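Local coordinates for protein aspartate aminotransferase (Leishmania major, PDB 4H51) that probably catalyses the pyridoxal-phosphate-dependent transfer of the amino group between L-aspartate and 2-oxoglutarate, working as a homodimer, at residues T138-H150 / P188-P202. Sequence-based numbering, arbitrary orientation.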
loop_
_atom_site.group_PDB
_atom_site.type_symbol
_atom_site.label_atom_id
_atom_site.label_comp_id
_atom_site.label_asym_id
_atom_site.label_seq_id
_atom_site.Cartn_x
_atom_site.Cartn_y
_atom_site.Cartn_z
ATOM N N THR B 138 -0.914 7.383 -26.160
ATOM C CA THR B 138 -0.727 8.748 -25.642
ATOM C C THR B 138 0.620 8.828 -24.913
ATOM O O THR B 138 0.880 8.035 -24.018
ATOM C CB THR B 138 -1.879 9.100 -24.648
ATOM O OG1 THR B 138 -3.133 9.003 -25.297
ATOM C CG2 THR B 138 -1.756 10.494 -24.064
ATOM N N PRO B 139 1.485 9.787 -25.297
ATOM C CA PRO B 139 2.732 9.980 -24.540
ATOM C C PRO B 139 2.473 10.451 -23.125
ATOM O O PRO B 139 1.531 11.241 -22.877
ATOM C CB PRO B 139 3.505 11.043 -25.351
ATOM C CG PRO B 139 2.567 11.571 -26.355
ATOM C CD PRO B 139 1.272 10.832 -26.318
ATOM N N ILE B 140 3.318 9.985 -22.205
ATOM C CA ILE B 140 3.350 10.487 -20.870
ATOM C C ILE B 140 4.774 10.955 -20.690
ATOM O O ILE B 140 5.721 10.189 -20.966
ATOM C CB ILE B 140 2.852 9.453 -19.815
ATOM C CG1 ILE B 140 2.962 9.966 -18.389
ATOM C CG2 ILE B 140 3.623 8.122 -19.921
ATOM C CD1 ILE B 140 2.000 9.232 -17.447
ATOM N N TYR B 141 4.913 12.211 -20.245
ATOM C CA TYR B 141 6.184 12.879 -20.199
ATOM C C TYR B 141 6.796 13.021 -18.818
ATOM O O TYR B 141 6.162 13.475 -17.891
ATOM C CB TYR B 141 6.051 14.259 -20.828
ATOM C CG TYR B 141 6.037 14.264 -22.322
ATOM C CD1 TYR B 141 4.854 14.097 -23.057
ATOM C CD2 TYR B 141 7.196 14.503 -23.013
ATOM C CE1 TYR B 141 4.885 14.086 -24.435
ATOM C CE2 TYR B 141 7.237 14.537 -24.382
ATOM C CZ TYR B 141 6.090 14.322 -25.093
ATOM O OH TYR B 141 6.200 14.388 -26.461
ATOM N N LEU B 142 8.075 12.686 -18.735
ATOM C CA LEU B 142 8.885 12.859 -17.547
ATOM C C LEU B 142 9.971 13.906 -17.803
ATOM O O LEU B 142 10.417 14.068 -18.913
ATOM C CB LEU B 142 9.545 11.516 -17.229
ATOM C CG LEU B 142 8.642 10.297 -16.966
ATOM C CD1 LEU B 142 9.485 9.049 -16.660
ATOM C CD2 LEU B 142 7.708 10.597 -15.796
ATOM N N SER B 143 10.424 14.592 -16.762
ATOM C CA SER B 143 11.517 15.533 -16.891
ATOM C C SER B 143 12.854 14.809 -17.177
ATOM O O SER B 143 13.120 13.698 -16.711
ATOM C CB SER B 143 11.625 16.429 -15.649
ATOM O OG SER B 143 11.937 15.679 -14.484
ATOM N N ASP B 144 13.685 15.482 -17.949
ATOM C CA ASP B 144 15.062 15.083 -18.184
ATOM C C ASP B 144 16.003 15.812 -17.252
ATOM O O ASP B 144 16.337 16.957 -17.482
ATOM C CB ASP B 144 15.441 15.451 -19.614
ATOM C CG ASP B 144 16.913 15.173 -19.922
ATOM O OD1 ASP B 144 17.501 14.274 -19.270
ATOM O OD2 ASP B 144 17.470 15.911 -20.758
ATOM N N PRO B 145 16.449 15.170 -16.182
ATOM C CA PRO B 145 16.206 13.871 -15.636
ATOM C C PRO B 145 15.081 13.981 -14.571
ATOM O O PRO B 145 14.579 15.071 -14.326
ATOM C CB PRO B 145 17.535 13.593 -14.942
ATOM C CG PRO B 145 17.878 14.857 -14.360
ATOM C CD PRO B 145 17.340 15.929 -15.284
ATOM N N THR B 146 14.779 12.868 -13.908
ATOM C CA THR B 146 13.706 12.821 -12.922
ATOM C C THR B 146 14.010 11.783 -11.850
ATOM O O THR B 146 15.032 11.100 -11.883
ATOM C CB THR B 146 12.339 12.518 -13.601
ATOM O OG1 THR B 146 11.278 12.836 -12.677
ATOM C CG2 THR B 146 12.237 11.045 -14.127
ATOM N N TRP B 147 13.059 11.624 -10.936
ATOM C CA TRP B 147 13.142 10.616 -9.906
ATOM C C TRP B 147 13.247 9.289 -10.557
ATOM O O TRP B 147 12.394 8.909 -11.347
ATOM C CB TRP B 147 11.891 10.667 -9.103
ATOM C CG TRP B 147 11.759 9.686 -7.989
ATOM C CD1 TRP B 147 12.697 9.339 -7.039
ATOM C CD2 TRP B 147 10.524 9.056 -7.556
ATOM N NE1 TRP B 147 12.150 8.500 -6.091
ATOM C CE2 TRP B 147 10.837 8.306 -6.341
ATOM C CE3 TRP B 147 9.245 9.012 -8.051
ATOM C CZ2 TRP B 147 9.883 7.504 -5.705
ATOM C CZ3 TRP B 147 8.287 8.220 -7.394
ATOM C CH2 TRP B 147 8.600 7.505 -6.237
ATOM N N PRO B 148 14.296 8.513 -10.197
ATOM C CA PRO B 148 14.489 7.287 -10.922
ATOM C C PRO B 148 13.287 6.396 -10.908
ATOM O O PRO B 148 13.069 5.709 -11.882
ATOM C CB PRO B 148 15.653 6.630 -10.190
ATOM C CG PRO B 148 16.460 7.777 -9.707
ATOM C CD PRO B 148 15.436 8.815 -9.310
ATOM N N ASN B 149 12.449 6.437 -9.859
ATOM C CA ASN B 149 11.307 5.553 -9.824
ATOM C C ASN B 149 10.125 5.968 -10.712
ATOM O O ASN B 149 9.241 5.173 -10.929
ATOM C CB ASN B 149 10.814 5.394 -8.380
ATOM C CG ASN B 149 10.052 4.071 -8.132
ATOM O OD1 ASN B 149 10.388 3.061 -8.742
ATOM N ND2 ASN B 149 9.097 4.055 -7.151
ATOM N N HIS B 150 10.070 7.195 -11.238
ATOM C CA HIS B 150 8.939 7.594 -12.120
ATOM C C HIS B 150 8.748 6.625 -13.261
ATOM O O HIS B 150 7.637 6.230 -13.559
ATOM C CB HIS B 150 9.104 9.013 -12.717
ATOM C CG HIS B 150 8.603 10.139 -11.828
ATOM N ND1 HIS B 150 9.084 11.425 -11.916
ATOM C CD2 HIS B 150 7.654 10.158 -10.810
ATOM C CE1 HIS B 150 8.460 12.185 -11.017
ATOM N NE2 HIS B 150 7.612 11.413 -10.327
ATOM N N PRO B 188 1.950 15.902 -28.998
ATOM C CA PRO B 188 0.592 15.986 -29.508
ATOM C C PRO B 188 -0.325 16.532 -28.440
ATOM O O PRO B 188 -0.075 16.325 -27.249
ATOM C CB PRO B 188 0.214 14.525 -29.812
ATOM C CG PRO B 188 1.199 13.714 -29.072
ATOM C CD PRO B 188 2.441 14.524 -28.908
ATOM N N ASP B 189 -1.361 17.247 -28.858
ATOM C CA ASP B 189 -2.342 17.756 -27.916
ATOM C C ASP B 189 -2.899 16.613 -27.111
ATOM O O ASP B 189 -3.050 15.502 -27.618
ATOM C CB ASP B 189 -3.515 18.389 -28.636
ATOM C CG ASP B 189 -3.210 19.750 -29.215
ATOM O OD1 ASP B 189 -2.058 20.129 -29.432
ATOM O OD2 ASP B 189 -4.178 20.455 -29.497
ATOM N N GLY B 190 -3.218 16.881 -25.850
ATOM C CA GLY B 190 -3.763 15.874 -24.977
ATOM C C GLY B 190 -2.761 14.812 -24.537
ATOM O O GLY B 190 -3.130 13.660 -24.430
ATOM N N SER B 191 -1.510 15.187 -24.323
ATOM C CA SER B 191 -0.533 14.316 -23.697
ATOM C C SER B 191 -0.550 14.501 -22.163
ATOM O O SER B 191 -1.197 15.422 -21.635
ATOM C CB SER B 191 0.856 14.593 -24.211
ATOM O OG SER B 191 0.949 14.368 -25.607
ATOM N N VAL B 192 0.086 13.586 -21.446
ATOM C CA VAL B 192 0.210 13.675 -20.001
ATOM C C VAL B 192 1.602 14.151 -19.603
ATOM O O VAL B 192 2.588 13.619 -20.125
ATOM C CB VAL B 192 -0.048 12.330 -19.345
ATOM C CG1 VAL B 192 -0.025 12.509 -17.813
ATOM C CG2 VAL B 192 -1.398 11.776 -19.771
ATOM N N PHE B 193 1.696 15.149 -18.720
ATOM C CA PHE B 193 2.982 15.636 -18.229
ATOM C C PHE B 193 3.051 15.482 -16.730
ATOM O O PHE B 193 2.219 16.062 -16.004
ATOM C CB PHE B 193 3.197 17.093 -18.576
ATOM C CG PHE B 193 3.620 17.306 -19.989
ATOM C CD1 PHE B 193 2.701 17.158 -21.026
ATOM C CD2 PHE B 193 4.937 17.542 -20.296
ATOM C CE1 PHE B 193 3.098 17.319 -22.335
ATOM C CE2 PHE B 193 5.327 17.692 -21.599
ATOM C CZ PHE B 193 4.400 17.548 -22.630
ATOM N N ILE B 194 4.058 14.734 -16.270
ATOM C CA ILE B 194 4.396 14.670 -14.834
ATOM C C ILE B 194 5.389 15.787 -14.523
ATOM O O ILE B 194 6.517 15.773 -14.993
ATOM C CB ILE B 194 4.910 13.293 -14.448
ATOM C CG1 ILE B 194 3.827 12.241 -14.719
ATOM C CG2 ILE B 194 5.371 13.265 -12.979
ATOM C CD1 ILE B 194 4.194 10.834 -14.280
ATOM N N LEU B 195 4.922 16.739 -13.708
ATOM C CA LEU B 195 5.668 17.898 -13.225
ATOM C C LEU B 195 5.963 17.839 -11.739
ATOM O O LEU B 195 5.107 17.528 -10.952
ATOM C CB LEU B 195 4.862 19.137 -13.511
ATOM C CG LEU B 195 4.419 19.315 -14.987
ATOM C CD1 LEU B 195 3.577 20.565 -15.039
ATOM C CD2 LEU B 195 5.651 19.408 -15.948
ATOM N N HIS B 196 7.198 18.172 -11.344
ATOM C CA HIS B 196 7.534 18.284 -9.944
ATOM C C HIS B 196 7.048 19.608 -9.466
ATOM O O HIS B 196 7.483 20.661 -9.993
ATOM C CB HIS B 196 9.049 18.217 -9.737
ATOM C CG HIS B 196 9.694 16.927 -10.218
ATOM N ND1 HIS B 196 10.393 16.109 -9.390
ATOM C CD2 HIS B 196 9.711 16.325 -11.454
ATOM C CE1 HIS B 196 10.870 15.063 -10.105
ATOM N NE2 HIS B 196 10.441 15.180 -11.355
ATOM N N GLN B 197 6.188 19.561 -8.437
ATOM C CA GLN B 197 5.496 20.729 -7.928
ATOM C C GLN B 197 6.470 21.760 -7.332
ATOM O O GLN B 197 6.315 22.962 -7.564
ATOM C CB GLN B 197 4.417 20.288 -6.921
ATOM C CG GLN B 197 3.247 21.236 -6.796
ATOM C CD GLN B 197 3.534 22.476 -5.959
ATOM O OE1 GLN B 197 3.014 23.550 -6.232
ATOM N NE2 GLN B 197 4.277 22.306 -4.912
ATOM N N CYS B 198 7.485 21.271 -6.621
ATOM C CA CYS B 198 8.606 22.087 -6.158
ATOM C C CYS B 198 9.728 21.120 -5.763
ATOM O O CYS B 198 9.500 19.912 -5.655
ATOM C CB CYS B 198 8.179 23.009 -4.998
ATOM S SG CYS B 198 7.912 22.145 -3.441
ATOM N N ALA B 199 10.918 21.634 -5.502
ATOM C CA ALA B 199 12.048 20.810 -5.020
ATOM C C ALA B 199 12.308 19.639 -5.957
ATOM O O ALA B 199 12.225 18.481 -5.606
ATOM C CB ALA B 199 11.849 20.344 -3.578
ATOM N N HIS B 200 12.589 19.977 -7.209
ATOM C CA HIS B 200 12.877 18.979 -8.215
ATOM C C HIS B 200 13.852 17.947 -7.750
ATOM O O HIS B 200 14.911 18.279 -7.164
ATOM C CB HIS B 200 13.415 19.664 -9.483
ATOM C CG HIS B 200 13.476 18.734 -10.660
ATOM N ND1 HIS B 200 14.595 18.118 -11.044
ATOM C CD2 HIS B 200 12.464 18.280 -11.501
ATOM C CE1 HIS B 200 14.324 17.296 -12.082
ATOM N NE2 HIS B 200 13.021 17.401 -12.369
ATOM N N ASN B 201 13.500 16.691 -8.005
ATOM C CA ASN B 201 14.328 15.528 -7.725
ATOM C C ASN B 201 14.730 14.934 -9.069
ATOM O O ASN B 201 13.865 14.434 -9.801
ATOM C CB ASN B 201 13.564 14.535 -6.865
ATOM C CG ASN B 201 14.340 13.242 -6.612
ATOM O OD1 ASN B 201 15.458 13.073 -7.088
ATOM N ND2 ASN B 201 13.723 12.307 -5.928
ATOM N N PRO B 202 16.041 14.935 -9.404
ATOM C CA PRO B 202 17.240 15.094 -8.564
ATOM C C PRO B 202 18.033 16.397 -8.595
ATOM O O PRO B 202 19.066 16.494 -7.898
ATOM C CB PRO B 202 18.112 13.962 -9.106
ATOM C CG PRO B 202 17.910 14.125 -10.613
ATOM C CD PRO B 202 16.410 14.347 -10.723
HETATM O O HOH W 1 8.816 14.051 -14.304
#
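Val192 N donates to Pro139 O, Tyr141 N to Val192 O (2.7 Å) and Ile194 N to Tyr141 O, pairing strands 140-144 and 192-196 in parallel. The strands then diverge, and a water fills in for the next bond. It accepts from Ser143 N and donates to Ile194 O (3.0 Å each), and also bonds Thr146 OG1. Tyr165 OH is a second partner of Ile194 O. On one face of the sheet the Tyr141 and Phe193 rings form an offset stack, planes 2° apart.

At the C-terminal ends of the strands and in the loops after them, side chains and a backbone carbonyl satisfy one another. His200 NE2 donates to Ser143 OG (2.9 Å), which lies in the plane of the His200 imidazole. Ser143 OG in turn donates a hydrogen bond to Pro145 O (2.7 Å), from above the carbonyl plane. With chi1 at -165° the Thr146 hydroxyl swings away from its own amide and sits between two imidazoles. It hydrogen-bonds His196 NE2 (2.8 Å) and His150 ND1. Asp229 holds His150 NE2, and Thr203 holds His200 ND1. Ile194 CG2 covers one face of the His150 ring.

Asn201 ND2 bonds O3 of the cofactor on modified Lys265; Arg392 meets Asn201 OD1. Adjacent parallel strands whose C-terminal loops reach the cofactor are characteristic of the large domain of fold-type I aminotransferases.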